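Local coordinates for protein 3,4-dihydroxy-2-butanone 4-phosphate synthase (Candida albicans, PDB 1TKS) that catalyses the conversion of D-ribulose 5-phosphate to formate and 3,4-dihydroxy-2-butanone 4-phosphate, a step of riboflavin biosynthesis, at residues 19-24 with 150-155; 70-75 with 129-134; 137-142 with 196-201; 164-169 with 173-178. All coordinates share one frame; numbering follows the deposited sequence.

Contact 1. Residues 19-24 with 150-155; sequences EFLIVM and VQLSTL
Helix 145-155 packs here on one face of strand 21-24, an inner strand of the four-stranded mixed sheet, through Leu21, Val23 and Leu152. Leu152 is the helix residue that does the touching. Its two methyls are shared between two strand residues. CD2 meets CD1 of Leu21 at 4.2 Å, and the two leucine side chains run obliquely to each other. CD1 faces CG2 of Val23 at 4.4 Å. The contact is thin: the nearest backbones, at Leu21 and Leu152, keep their CA atoms 9.8 Å apart, and only 86 Å² is buried. Leu21 and Val23 stand two apart on the strand and point to the same side, while Ile22 between them faces helix 178-188. The sheet is thus covered by helices on both faces, an alpha-beta layered arrangement. With CG anti to the carbonyl carbon in both leucines (chi1 -77°), each presents a methyl across the gap, CD1 of Leu21 and CD2 of Leu152. Tyr15 of helix 8-16 touches both Leu21 and Leu152. Val23 lies about 5 Å, side chain to side chain, from His145, a probable magnesium ligand, and from Asp34, which probably binds the substrate.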
loop_
_atom_site.group_PDB
_atom_site.type_symbol
_atom_site.label_atom_id
_atom_site.label_comp_id
_atom_site.label_asym_id
_atom_site.label_seq_id
_atom_site.Cartn_x
_atom_site.Cartn_y
_atom_site.Cartn_z
ATOM N N GLU B 19 3.344 -0.899 -21.673
ATOM C CA GLU B 19 1.957 -1.141 -21.318
ATOM C C GLU B 19 1.878 -2.086 -20.140
ATOM O O GLU B 19 2.829 -2.808 -19.828
ATOM C CB GLU B 19 1.184 -1.775 -22.476
ATOM C CG GLU B 19 1.246 -1.028 -23.783
ATOM C CD GLU B 19 0.345 -1.641 -24.834
ATOM O OE1 GLU B 19 0.652 -1.495 -26.035
ATOM O OE2 GLU B 19 -0.676 -2.262 -24.459
ATOM N N PHE B 20 0.724 -2.064 -19.493
ATOM C CA PHE B 20 0.445 -2.943 -18.376
ATOM C C PHE B 20 -0.059 -4.241 -18.985
ATOM O O PHE B 20 -0.481 -4.280 -20.144
ATOM C CB PHE B 20 -0.688 -2.385 -17.514
ATOM C CG PHE B 20 -0.255 -1.408 -16.473
ATOM C CD1 PHE B 20 -0.567 -0.057 -16.588
ATOM C CD2 PHE B 20 0.434 -1.844 -15.347
ATOM C CE1 PHE B 20 -0.204 0.843 -15.585
ATOM C CE2 PHE B 20 0.798 -0.951 -14.343
ATOM C CZ PHE B 20 0.480 0.395 -14.463
ATOM N N LEU B 21 -0.001 -5.298 -18.192
ATOM C CA LEU B 21 -0.530 -6.592 -18.576
ATOM C C LEU B 21 -1.284 -7.065 -17.344
ATOM O O LEU B 21 -0.842 -6.842 -16.218
ATOM C CB LEU B 21 0.580 -7.592 -18.914
ATOM C CG LEU B 21 1.262 -7.443 -20.271
ATOM C CD1 LEU B 21 2.358 -8.495 -20.406
ATOM C CD2 LEU B 21 0.240 -7.604 -21.388
ATOM N N ILE B 22 -2.449 -7.666 -17.556
ATOM C CA ILE B 22 -3.222 -8.217 -16.456
ATOM C C ILE B 22 -2.728 -9.653 -16.425
ATOM O O ILE B 22 -2.743 -10.342 -17.445
ATOM C CB ILE B 22 -4.732 -8.179 -16.742
ATOM C CG1 ILE B 22 -5.200 -6.726 -16.806
ATOM C CG2 ILE B 22 -5.492 -8.935 -15.652
ATOM C CD1 ILE B 22 -6.602 -6.541 -17.366
ATOM N N VAL B 23 -2.271 -10.094 -15.261
ATOM C CA VAL B 23 -1.728 -11.435 -15.124
ATOM C C VAL B 23 -2.489 -12.308 -14.128
ATOM O O VAL B 23 -2.672 -11.923 -12.976
ATOM C CB VAL B 23 -0.240 -11.349 -14.701
ATOM C CG1 VAL B 23 0.350 -12.730 -14.550
ATOM C CG2 VAL B 23 0.545 -10.548 -15.740
ATOM N N MET B 24 -2.934 -13.479 -14.587
ATOM C CA MET B 24 -3.656 -14.448 -13.753
ATOM C C MET B 24 -2.713 -15.642 -13.599
ATOM O O MET B 24 -1.745 -15.768 -14.353
ATOM C CB MET B 24 -4.923 -14.958 -14.446
ATOM C CG MET B 24 -5.649 -13.988 -15.317
ATOM S SD MET B 24 -6.228 -12.531 -14.399
ATOM C CE MET B 24 -7.662 -13.153 -13.638
ATOM N N VAL B 150 9.563 -10.327 -13.135
ATOM C CA VAL B 150 10.955 -10.301 -13.561
ATOM C C VAL B 150 11.136 -11.108 -14.852
ATOM O O VAL B 150 11.969 -10.768 -15.690
ATOM C CB VAL B 150 11.883 -10.843 -12.445
ATOM C CG1 VAL B 150 13.340 -10.833 -12.908
ATOM C CG2 VAL B 150 11.723 -9.988 -11.191
ATOM N N GLN B 151 10.342 -12.161 -15.021
ATOM C CA GLN B 151 10.419 -12.986 -16.224
ATOM C C GLN B 151 9.960 -12.180 -17.441
ATOM O O GLN B 151 10.575 -12.250 -18.506
ATOM C CB GLN B 151 9.531 -14.224 -16.078
ATOM C CG GLN B 151 9.753 -15.288 -17.149
ATOM C CD GLN B 151 10.807 -16.297 -16.748
ATOM O OE1 GLN B 151 11.931 -16.293 -17.258
ATOM N NE2 GLN B 151 10.448 -17.172 -15.821
ATOM N N LEU B 152 8.869 -11.432 -17.284
ATOM C CA LEU B 152 8.349 -10.619 -18.373
ATOM C C LEU B 152 9.379 -9.581 -18.792
ATOM O O LEU B 152 9.660 -9.419 -19.979
ATOM C CB LEU B 152 7.044 -9.932 -17.959
ATOM C CG LEU B 152 5.823 -10.856 -17.956
ATOM C CD1 LEU B 152 4.672 -10.208 -17.201
ATOM C CD2 LEU B 152 5.413 -11.164 -19.394
ATOM N N SER B 153 9.951 -8.883 -17.818
ATOM C CA SER B 153 10.952 -7.872 -18.121
ATOM C C SER B 153 12.141 -8.486 -18.861
ATOM O O SER B 153 12.627 -7.925 -19.844
ATOM C CB SER B 153 11.415 -7.186 -16.831
ATOM O OG SER B 153 10.380 -6.366 -16.315
ATOM N N THR B 154 12.603 -9.641 -18.397
ATOM C CA THR B 154 13.729 -10.318 -19.031
ATOM C C THR B 154 13.402 -10.683 -20.479
ATOM O O THR B 154 14.188 -10.416 -21.393
ATOM C CB THR B 154 14.112 -11.597 -18.258
ATOM O OG1 THR B 154 14.501 -11.246 -16.924
ATOM C CG2 THR B 154 15.272 -12.311 -18.942
ATOM N N LEU B 155 12.239 -11.288 -20.690
ATOM C CA LEU B 155 11.829 -11.679 -22.033
ATOM C C LEU B 155 11.701 -10.470 -22.949
ATOM O O LEU B 155 11.939 -10.571 -24.156
ATOM C CB LEU B 155 10.494 -12.418 -21.977
ATOM C CG LEU B 155 10.515 -13.757 -21.239
ATOM C CD1 LEU B 155 9.088 -14.201 -20.948
ATOM C CD2 LEU B 155 11.264 -14.798 -22.076
#

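Contact 2. Residues 70-75 with 129-134; sequences LELPPM and ILPLRA
The guanidinium of Arg133 meets the ring of Pro74 at its edge, with CD of the proline lying in the guanidinium plane. NH1 makes this approach, 3.1 Å from CD of Pro74 and 3.2 Å from its CG. Neither proline atom can accept a hydrogen bond, so this is close packing of a polar group against a ring. The arginine chain is extended at chi2 and bends at chi3 (67°), which turns the guanidinium toward the proline. Its CD lies 4.2 Å from Leu72 O and 4.1 Å from CG of Pro74. The other terminal nitrogen, NH2, faces Glu64 in a long, weak ion pair.

Two residues back along the strand, Pro131 takes the apolar half of the contact. CD1 of Leu72 touches CG and CB of Pro131, 4.0 Å from the former, and the two side chains cross at about a right angle. Leu72 is buried further by Leu62 and by Leu113 of helix 103-114. Pro131 and Arg133 point to the same side of the strand.

Glu71, the first residue to leave helical angles after helix 64-69, has positive phi (61°) in a Schellman motif. Met75 packs on Thr90 of the second subunit. The arrangement is that of a helix exit passing over strand 129-134, which pairs in parallel with strand 59-63.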
loop_
_atom_site.group_PDB
_atom_site.type_symbol
_atom_site.label_atom_id
_atom_site.label_comp_id
_atom_site.label_asym_id
_atom_site.label_seq_id
_atom_site.Cartn_x
_atom_site.Cartn_y
_atom_site.Cartn_z
ATOM N N LEU B 70 21.769 -3.665 -4.556
ATOM C CA LEU B 70 21.214 -2.437 -3.998
ATOM C C LEU B 70 21.130 -2.472 -2.476
ATOM O O LEU B 70 20.678 -1.512 -1.855
ATOM C CB LEU B 70 19.821 -2.183 -4.580
ATOM C CG LEU B 70 19.762 -1.893 -6.084
ATOM C CD1 LEU B 70 18.312 -1.777 -6.528
ATOM C CD2 LEU B 70 20.523 -0.608 -6.386
ATOM N N GLU B 71 21.578 -3.577 -1.884
ATOM C CA GLU B 71 21.552 -3.758 -0.437
ATOM C C GLU B 71 20.134 -3.698 0.119
ATOM O O GLU B 71 19.850 -2.964 1.065
ATOM C CB GLU B 71 22.432 -2.712 0.257
ATOM C CG GLU B 71 23.906 -2.829 -0.092
ATOM C CD GLU B 71 24.778 -1.868 0.698
ATOM O OE1 GLU B 71 26.005 -1.864 0.473
ATOM O OE2 GLU B 71 24.234 -1.121 1.539
ATOM N N LEU B 72 19.250 -4.477 -0.492
ATOM C CA LEU B 72 17.858 -4.560 -0.071
ATOM C C LEU B 72 17.625 -5.980 0.441
ATOM O O LEU B 72 17.083 -6.831 -0.265
ATOM C CB LEU B 72 16.928 -4.260 -1.254
ATOM C CG LEU B 72 16.956 -2.826 -1.794
ATOM C CD1 LEU B 72 16.105 -2.730 -3.058
ATOM C CD2 LEU B 72 16.441 -1.867 -0.727
ATOM N N PRO B 73 18.050 -6.256 1.684
ATOM C CA PRO B 73 17.882 -7.587 2.272
ATOM C C PRO B 73 16.444 -7.895 2.666
ATOM O O PRO B 73 15.614 -6.992 2.792
ATOM C CB PRO B 73 18.816 -7.545 3.477
ATOM C CG PRO B 73 18.696 -6.127 3.926
ATOM C CD PRO B 73 18.760 -5.359 2.614
ATOM N N PRO B 74 16.129 -9.186 2.852
ATOM C CA PRO B 74 14.782 -9.603 3.240
ATOM C C PRO B 74 14.359 -8.844 4.491
ATOM O O PRO B 74 15.179 -8.565 5.367
ATOM C CB PRO B 74 14.949 -11.098 3.494
ATOM C CG PRO B 74 15.990 -11.478 2.487
ATOM C CD PRO B 74 16.995 -10.358 2.634
ATOM N N MET B 75 13.081 -8.503 4.567
ATOM C CA MET B 75 12.570 -7.765 5.707
ATOM C C MET B 75 12.816 -8.550 6.990
ATOM O O MET B 75 13.112 -7.972 8.036
ATOM C CB MET B 75 11.079 -7.512 5.527
ATOM C CG MET B 75 10.510 -6.494 6.474
ATOM S SD MET B 75 8.778 -6.257 6.105
ATOM C CE MET B 75 8.865 -5.096 4.732
ATOM N N ILE B 129 7.970 2.036 -1.062
ATOM C CA ILE B 129 7.914 1.020 -2.106
ATOM C C ILE B 129 8.342 -0.303 -1.481
ATOM O O ILE B 129 9.258 -0.346 -0.654
ATOM C CB ILE B 129 8.847 1.356 -3.302
ATOM C CG1 ILE B 129 8.176 2.389 -4.205
ATOM C CG2 ILE B 129 9.176 0.093 -4.098
ATOM C CD1 ILE B 129 6.927 1.898 -4.912
ATOM N N LEU B 130 7.663 -1.375 -1.877
ATOM C CA LEU B 130 7.936 -2.713 -1.371
ATOM C C LEU B 130 8.652 -3.600 -2.402
ATOM O O LEU B 130 8.004 -4.265 -3.213
ATOM C CB LEU B 130 6.614 -3.382 -0.956
ATOM C CG LEU B 130 5.820 -2.744 0.197
ATOM C CD1 LEU B 130 4.358 -2.561 -0.215
ATOM C CD2 LEU B 130 5.913 -3.621 1.446
ATOM N N PRO B 131 9.997 -3.617 -2.391
ATOM C CA PRO B 131 10.720 -4.458 -3.351
ATOM C C PRO B 131 10.483 -5.926 -3.003
ATOM O O PRO B 131 10.330 -6.272 -1.831
ATOM C CB PRO B 131 12.188 -4.062 -3.141
ATOM C CG PRO B 131 12.104 -2.664 -2.582
ATOM C CD PRO B 131 10.927 -2.766 -1.633
ATOM N N LEU B 132 10.450 -6.782 -4.021
ATOM C CA LEU B 132 10.246 -8.217 -3.820
ATOM C C LEU B 132 11.394 -8.967 -4.479
ATOM O O LEU B 132 11.835 -8.592 -5.562
ATOM C CB LEU B 132 8.928 -8.670 -4.446
ATOM C CG LEU B 132 7.663 -7.955 -3.978
ATOM C CD1 LEU B 132 6.444 -8.667 -4.546
ATOM C CD2 LEU B 132 7.609 -7.936 -2.463
ATOM N N ARG B 133 11.874 -10.023 -3.829
ATOM C CA ARG B 133 12.984 -10.803 -4.367
ATOM C C ARG B 133 12.546 -12.033 -5.156
ATOM O O ARG B 133 12.028 -12.994 -4.587
ATOM C CB ARG B 133 13.916 -11.238 -3.233
ATOM C CG ARG B 133 14.599 -10.081 -2.522
ATOM C CD ARG B 133 15.574 -10.577 -1.465
ATOM N NE ARG B 133 16.699 -11.267 -2.092
ATOM C CZ ARG B 133 17.777 -11.698 -1.446
ATOM N NH1 ARG B 133 17.890 -11.516 -0.137
ATOM N NH2 ARG B 133 18.746 -12.308 -2.113
ATOM N N ALA B 134 12.764 -12.003 -6.467
ATOM C CA ALA B 134 12.401 -13.128 -7.325
ATOM C C ALA B 134 13.509 -14.179 -7.258
ATOM O O ALA B 134 14.690 -13.852 -7.379
ATOM C CB ALA B 134 12.216 -12.650 -8.760
#

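Contact 3. Residues 137-142 with 196-201; sequences GLLKKR and NQLVEY
Leu139 carries the contact from the loop side, with 72 Å² covered by residues 196-201. Val199 and Leu198 receive it, with 44 and 27 Å² covered. CD1 of Leu139 presses on CD2 of Leu198 at 3.4 Å, tighter than a usual carbon contact, and lies 3.8 Å from CG of Leu198. The two leucine side chains cross at about a right angle. They reach each other from different torsions. Leu139 keeps CG beside its backbone N (chi1 -68°), whereas Leu198 has CG opposite the N (chi1 -172°).

Val199 works at the other end of Leu139. Its CG2 lies 4.0 Å from CB of Leu139, near the backbone, where the CA atoms of the two residues come within 6.5 Å. Leu139 thus touches neighbouring helix residues with its base and its tip. Ile195 and Ile202 of the same helix also touch it.

The loop is held in shape by its own backbone. Leu138 O accepts from both Lys141 N and Arg142 N, and Lys140 N bonds to Gly137 O. Gly137 has positive phi (99°), where a CB would jam against the preceding carbonyl. Arg142, at the end of this turn, probably binds the substrate, and its NH2 forms a salt bridge with Glu147. The chemistry across the contact is apolar, so shape and burial rather than directed bonds join the loop before helix 145-155 to the C-terminal helix.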
loop_
_atom_site.group_PDB
_atom_site.type_symbol
_atom_site.label_atom_id
_atom_site.label_comp_id
_atom_site.label_asym_id
_atom_site.label_seq_id
_atom_site.Cartn_x
_atom_site.Cartn_y
_atom_site.Cartn_z
ATOM N N GLY B 137 15.987 -18.522 -11.536
ATOM C CA GLY B 137 15.265 -19.494 -12.334
ATOM C C GLY B 137 13.874 -18.975 -12.636
ATOM O O GLY B 137 13.176 -19.505 -13.497
ATOM N N LEU B 138 13.474 -17.937 -11.908
ATOM C CA LEU B 138 12.174 -17.301 -12.085
ATOM C C LEU B 138 11.010 -18.295 -12.150
ATOM O O LEU B 138 10.894 -19.157 -11.281
ATOM C CB LEU B 138 12.217 -16.408 -13.332
ATOM C CG LEU B 138 13.340 -15.355 -13.300
ATOM C CD1 LEU B 138 13.343 -14.575 -14.604
ATOM C CD2 LEU B 138 13.151 -14.418 -12.106
ATOM N N LEU B 139 10.158 -18.184 -13.167
ATOM C CA LEU B 139 8.999 -19.067 -13.292
ATOM C C LEU B 139 9.284 -20.554 -13.426
ATOM O O LEU B 139 8.385 -21.377 -13.252
ATOM C CB LEU B 139 8.123 -18.622 -14.458
ATOM C CG LEU B 139 7.414 -17.285 -14.237
ATOM C CD1 LEU B 139 6.645 -16.912 -15.491
ATOM C CD2 LEU B 139 6.475 -17.385 -13.039
ATOM N N LYS B 140 10.518 -20.912 -13.750
ATOM C CA LYS B 140 10.852 -22.322 -13.871
ATOM C C LYS B 140 11.172 -22.883 -12.495
ATOM O O LYS B 140 11.292 -24.094 -12.322
ATOM C CB LYS B 140 12.044 -22.520 -14.811
ATOM C CG LYS B 140 11.703 -22.285 -16.276
ATOM C CD LYS B 140 12.739 -22.899 -17.205
ATOM C CE LYS B 140 14.060 -22.144 -17.178
ATOM N NZ LYS B 140 13.965 -20.788 -17.803
ATOM N N LYS B 141 11.289 -21.993 -11.512
ATOM C CA LYS B 141 11.600 -22.392 -10.144
ATOM C C LYS B 141 10.429 -22.148 -9.195
ATOM O O LYS B 141 10.173 -22.950 -8.297
ATOM C CB LYS B 141 12.828 -21.625 -9.645
ATOM C CG LYS B 141 13.377 -22.126 -8.318
ATOM C CD LYS B 141 13.920 -23.542 -8.453
ATOM C CE LYS B 141 14.522 -24.035 -7.149
ATOM N NZ LYS B 141 15.010 -25.438 -7.262
ATOM N N ARG B 142 9.726 -21.037 -9.399
ATOM C CA ARG B 142 8.581 -20.665 -8.568
ATOM C C ARG B 142 7.583 -19.888 -9.420
ATOM O O ARG B 142 7.934 -18.868 -10.013
ATOM C CB ARG B 142 9.049 -19.797 -7.395
ATOM C CG ARG B 142 7.936 -19.340 -6.461
ATOM C CD ARG B 142 8.505 -18.574 -5.267
ATOM N NE ARG B 142 7.473 -18.202 -4.298
ATOM C CZ ARG B 142 6.683 -17.136 -4.398
ATOM N NH1 ARG B 142 5.775 -16.895 -3.462
ATOM N NH2 ARG B 142 6.809 -16.298 -5.418
ATOM N N ASN B 196 0.637 -19.904 -16.389
ATOM C CA ASN B 196 0.728 -21.224 -16.990
ATOM C C ASN B 196 1.072 -21.050 -18.462
ATOM O O ASN B 196 1.919 -21.752 -19.016
ATOM C CB ASN B 196 -0.605 -21.955 -16.858
ATOM C CG ASN B 196 -0.544 -23.089 -15.869
ATOM O OD1 ASN B 196 -0.374 -22.876 -14.668
ATOM N ND2 ASN B 196 -0.673 -24.310 -16.368
ATOM N N GLN B 197 0.396 -20.095 -19.083
ATOM C CA GLN B 197 0.588 -19.778 -20.488
ATOM C C GLN B 197 2.029 -19.327 -20.730
ATOM O O GLN B 197 2.648 -19.689 -21.730
ATOM C CB GLN B 197 -0.390 -18.668 -20.877
ATOM C CG GLN B 197 -0.443 -18.346 -22.347
ATOM C CD GLN B 197 -1.115 -17.011 -22.618
ATOM O OE1 GLN B 197 -1.400 -16.673 -23.767
ATOM N NE2 GLN B 197 -1.362 -16.240 -21.562
ATOM N N LEU B 198 2.564 -18.545 -19.795
ATOM C CA LEU B 198 3.926 -18.035 -19.904
ATOM C C LEU B 198 4.970 -19.134 -19.683
ATOM O O LEU B 198 5.996 -19.170 -20.364
ATOM C CB LEU B 198 4.125 -16.896 -18.901
ATOM C CG LEU B 198 5.430 -16.105 -18.996
ATOM C CD1 LEU B 198 5.605 -15.571 -20.413
ATOM C CD2 LEU B 198 5.405 -14.960 -17.988
ATOM N N VAL B 199 4.710 -20.030 -18.732
ATOM C CA VAL B 199 5.635 -21.125 -18.452
ATOM C C VAL B 199 5.741 -22.042 -19.665
ATOM O O VAL B 199 6.825 -22.511 -20.008
ATOM C CB VAL B 199 5.180 -21.950 -17.222
ATOM C CG1 VAL B 199 6.029 -23.218 -17.096
ATOM C CG2 VAL B 199 5.310 -21.110 -15.960
ATOM N N GLU B 200 4.613 -22.291 -20.322
ATOM C CA GLU B 200 4.615 -23.144 -21.500
ATOM C C GLU B 200 5.491 -22.512 -22.574
ATOM O O GLU B 200 6.245 -23.201 -23.263
ATOM C CB GLU B 200 3.191 -23.328 -22.027
ATOM C CG GLU B 200 2.330 -24.249 -21.175
ATOM C CD GLU B 200 0.934 -24.415 -21.735
ATOM O OE1 GLU B 200 0.801 -24.582 -22.967
ATOM O OE2 GLU B 200 -0.037 -24.396 -20.947
ATOM N N TYR B 201 5.397 -21.191 -22.705
ATOM C CA TYR B 201 6.178 -20.466 -23.702
ATOM C C TYR B 201 7.685 -20.605 -23.498
ATOM O O TYR B 201 8.408 -20.992 -24.418
ATOM C CB TYR B 201 5.818 -18.979 -23.682
ATOM C CG TYR B 201 6.544 -18.180 -24.742
ATOM C CD1 TYR B 201 6.124 -18.207 -26.068
ATOM C CD2 TYR B 201 7.675 -17.430 -24.424
ATOM C CE1 TYR B 201 6.814 -17.509 -27.056
ATOM C CE2 TYR B 201 8.376 -16.729 -25.401
ATOM C CZ TYR B 201 7.938 -16.774 -26.717
ATOM O OH TYR B 201 8.631 -16.086 -27.686
#

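Contact 4. Residues 164-169 with 173-178; sequences ICELVR and GLMMRL
Three backbone hydrogen bonds join the two segments. Arg169 N donates to Leu174 O at 2.7 Å, nearly straight at 173°. Met176 N reaches Leu167 O at 3.0 Å, from above the carbonyl plane. Gly173 N closes on Arg169 O at 2.9 Å, with a more bent 135° at the hydrogen. CA-H groups of Val168 and Met175 add weaker contacts to the O atoms of Leu174 and Leu167. The guanidinium of Arg169 forms salt bridges with Asp180 and Asp172, while Leu174 CB sits at its edge.

The chain turns back on itself after strand 162-166, joined by a single beta bridge, Val168 to Met175, before helix 178-188. Arg177 holds the N-cap position of that helix.

Side chains pack outward from the bridge. Met175 bends at chi2 (57°), which brings CE back to CG1 of Val168, a tight 3.4 Å, and to CB of Glu166 at 3.8 Å. The carboxylate of Glu166 bonds to Ser55 and lies near Asp34, probably a substrate ligand. Met176 crosses Leu167 obliquely, CB to CB 4.0 Å, and its CE comes 3.4 Å from Val168 O. Ile101 of the second subunit packs on Glu166 and Met175.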
loop_
_atom_site.group_PDB
_atom_site.type_symbol
_atom_site.label_atom_id
_atom_site.label_comp_id
_atom_site.label_asym_id
_atom_site.label_seq_id
_atom_site.Cartn_x
_atom_site.Cartn_y
_atom_site.Cartn_z
ATOM N N ILE B 164 4.101 -4.406 -9.569
ATOM C CA ILE B 164 2.807 -5.085 -9.560
ATOM C C ILE B 164 1.879 -4.661 -8.424
ATOM O O ILE B 164 2.312 -4.085 -7.426
ATOM C CB ILE B 164 2.996 -6.632 -9.449
ATOM C CG1 ILE B 164 3.491 -7.016 -8.048
ATOM C CG2 ILE B 164 4.019 -7.116 -10.474
ATOM C CD1 ILE B 164 3.561 -8.532 -7.809
ATOM N N CYS B 165 0.591 -4.954 -8.592
ATOM C CA CYS B 165 -0.408 -4.669 -7.566
ATOM C C CYS B 165 -1.726 -5.316 -7.969
ATOM O O CYS B 165 -2.031 -5.425 -9.155
ATOM C CB CYS B 165 -0.583 -3.164 -7.361
ATOM S SG CYS B 165 -1.172 -2.777 -5.669
ATOM N N GLU B 166 -2.498 -5.730 -6.967
ATOM C CA GLU B 166 -3.777 -6.418 -7.161
ATOM C C GLU B 166 -4.946 -5.546 -7.603
ATOM O O GLU B 166 -5.236 -4.528 -6.977
ATOM C CB GLU B 166 -4.197 -7.125 -5.866
ATOM C CG GLU B 166 -3.156 -8.031 -5.229
ATOM C CD GLU B 166 -2.174 -7.287 -4.339
ATOM O OE1 GLU B 166 -1.406 -7.959 -3.622
ATOM O OE2 GLU B 166 -2.165 -6.039 -4.354
ATOM N N LEU B 167 -5.631 -5.955 -8.667
ATOM C CA LEU B 167 -6.793 -5.205 -9.140
ATOM C C LEU B 167 -7.941 -5.362 -8.145
ATOM O O LEU B 167 -8.213 -6.465 -7.671
ATOM C CB LEU B 167 -7.236 -5.719 -10.512
ATOM C CG LEU B 167 -6.467 -5.166 -11.713
ATOM C CD1 LEU B 167 -6.709 -6.049 -12.920
ATOM C CD2 LEU B 167 -6.897 -3.731 -11.991
ATOM N N VAL B 168 -8.610 -4.258 -7.829
ATOM C CA VAL B 168 -9.734 -4.296 -6.896
ATOM C C VAL B 168 -10.952 -3.583 -7.476
ATOM O O VAL B 168 -10.829 -2.564 -8.166
ATOM C CB VAL B 168 -9.383 -3.649 -5.525
ATOM C CG1 VAL B 168 -8.187 -4.356 -4.901
ATOM C CG2 VAL B 168 -9.107 -2.165 -5.691
ATOM N N ARG B 169 -12.127 -4.136 -7.194
ATOM C CA ARG B 169 -13.393 -3.583 -7.673
ATOM C C ARG B 169 -13.741 -2.297 -6.938
ATOM O O ARG B 169 -13.586 -2.206 -5.722
ATOM C CB ARG B 169 -14.526 -4.588 -7.455
ATOM C CG ARG B 169 -14.457 -5.837 -8.318
ATOM C CD ARG B 169 -15.232 -6.978 -7.670
ATOM N NE ARG B 169 -16.590 -6.594 -7.291
ATOM C CZ ARG B 169 -17.580 -6.381 -8.153
ATOM N NH1 ARG B 169 -18.782 -6.028 -7.715
ATOM N NH2 ARG B 169 -17.372 -6.523 -9.454
ATOM N N GLY B 173 -14.540 -3.170 -3.186
ATOM C CA GLY B 173 -13.169 -3.421 -2.781
ATOM C C GLY B 173 -12.720 -4.865 -2.906
ATOM O O GLY B 173 -11.634 -5.219 -2.444
ATOM N N LEU B 174 -13.543 -5.709 -3.520
ATOM C CA LEU B 174 -13.172 -7.109 -3.688
ATOM C C LEU B 174 -12.192 -7.231 -4.847
ATOM O O LEU B 174 -12.279 -6.478 -5.816
ATOM C CB LEU B 174 -14.412 -7.973 -3.956
ATOM C CG LEU B 174 -15.454 -8.041 -2.831
ATOM C CD1 LEU B 174 -16.558 -9.017 -3.214
ATOM C CD2 LEU B 174 -14.793 -8.480 -1.532
ATOM N N MET B 175 -11.254 -8.171 -4.739
ATOM C CA MET B 175 -10.269 -8.388 -5.792
ATOM C C MET B 175 -10.976 -8.841 -7.064
ATOM O O MET B 175 -11.960 -9.585 -7.012
ATOM C CB MET B 175 -9.236 -9.432 -5.355
ATOM C CG MET B 175 -7.997 -8.851 -4.663
ATOM S SD MET B 175 -8.331 -7.843 -3.187
ATOM C CE MET B 175 -6.779 -6.864 -3.085
ATOM N N MET B 176 -10.482 -8.376 -8.205
ATOM C CA MET B 176 -11.085 -8.729 -9.478
ATOM C C MET B 176 -10.779 -10.148 -9.911
ATOM O O MET B 176 -9.614 -10.540 -10.015
ATOM C CB MET B 176 -10.630 -7.773 -10.584
ATOM C CG MET B 176 -11.177 -6.368 -10.467
ATOM S SD MET B 176 -10.930 -5.457 -11.994
ATOM C CE MET B 176 -10.835 -3.798 -11.370
ATOM N N ARG B 177 -11.842 -10.907 -10.168
ATOM C CA ARG B 177 -11.750 -12.288 -10.643
ATOM C C ARG B 177 -11.578 -12.197 -12.158
ATOM O O ARG B 177 -11.576 -11.098 -12.707
ATOM C CB ARG B 177 -13.040 -13.037 -10.317
ATOM C CG ARG B 177 -13.424 -13.013 -8.854
ATOM C CD ARG B 177 -12.508 -13.912 -8.045
ATOM N NE ARG B 177 -12.837 -13.908 -6.619
ATOM C CZ ARG B 177 -12.272 -14.710 -5.721
ATOM N NH1 ARG B 177 -12.622 -14.635 -4.445
ATOM N NH2 ARG B 177 -11.358 -15.594 -6.097
ATOM N N LEU B 178 -11.479 -13.340 -12.837
ATOM C CA LEU B 178 -11.277 -13.337 -14.286
ATOM C C LEU B 178 -12.296 -12.509 -15.060
ATOM O O LEU B 178 -11.923 -11.680 -15.894
ATOM C CB LEU B 178 -11.260 -14.764 -14.848
ATOM C CG LEU B 178 -10.943 -14.864 -16.354
ATOM C CD1 LEU B 178 -9.522 -14.356 -16.612
ATOM C CD2 LEU B 178 -11.086 -16.307 -16.830
#

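Overall arrangement
Contact 1 lies nearest the centre of the chain; the others lie farther out. Contacts 1 and 4 share the four-stranded sheet, their centres about 17 Å apart, and Met24 of the first touches Leu178 of the second. Centre to centre, contact 3 is about 12 Å from contact 1 and meets it through Val150 and Leu138. Contact 2 is about 19 Å from contact 1, again between centres, joined by Ala134 on Val150. Along the chain contact 2 is nested inside the loop of contact 1, contacts 1 and 3 cross, and contact 4 is nested within contact 3. Contacts 2 and 4 both touch the second subunit. Contacts 1, 3 and 4 join elements that probably frame the active site.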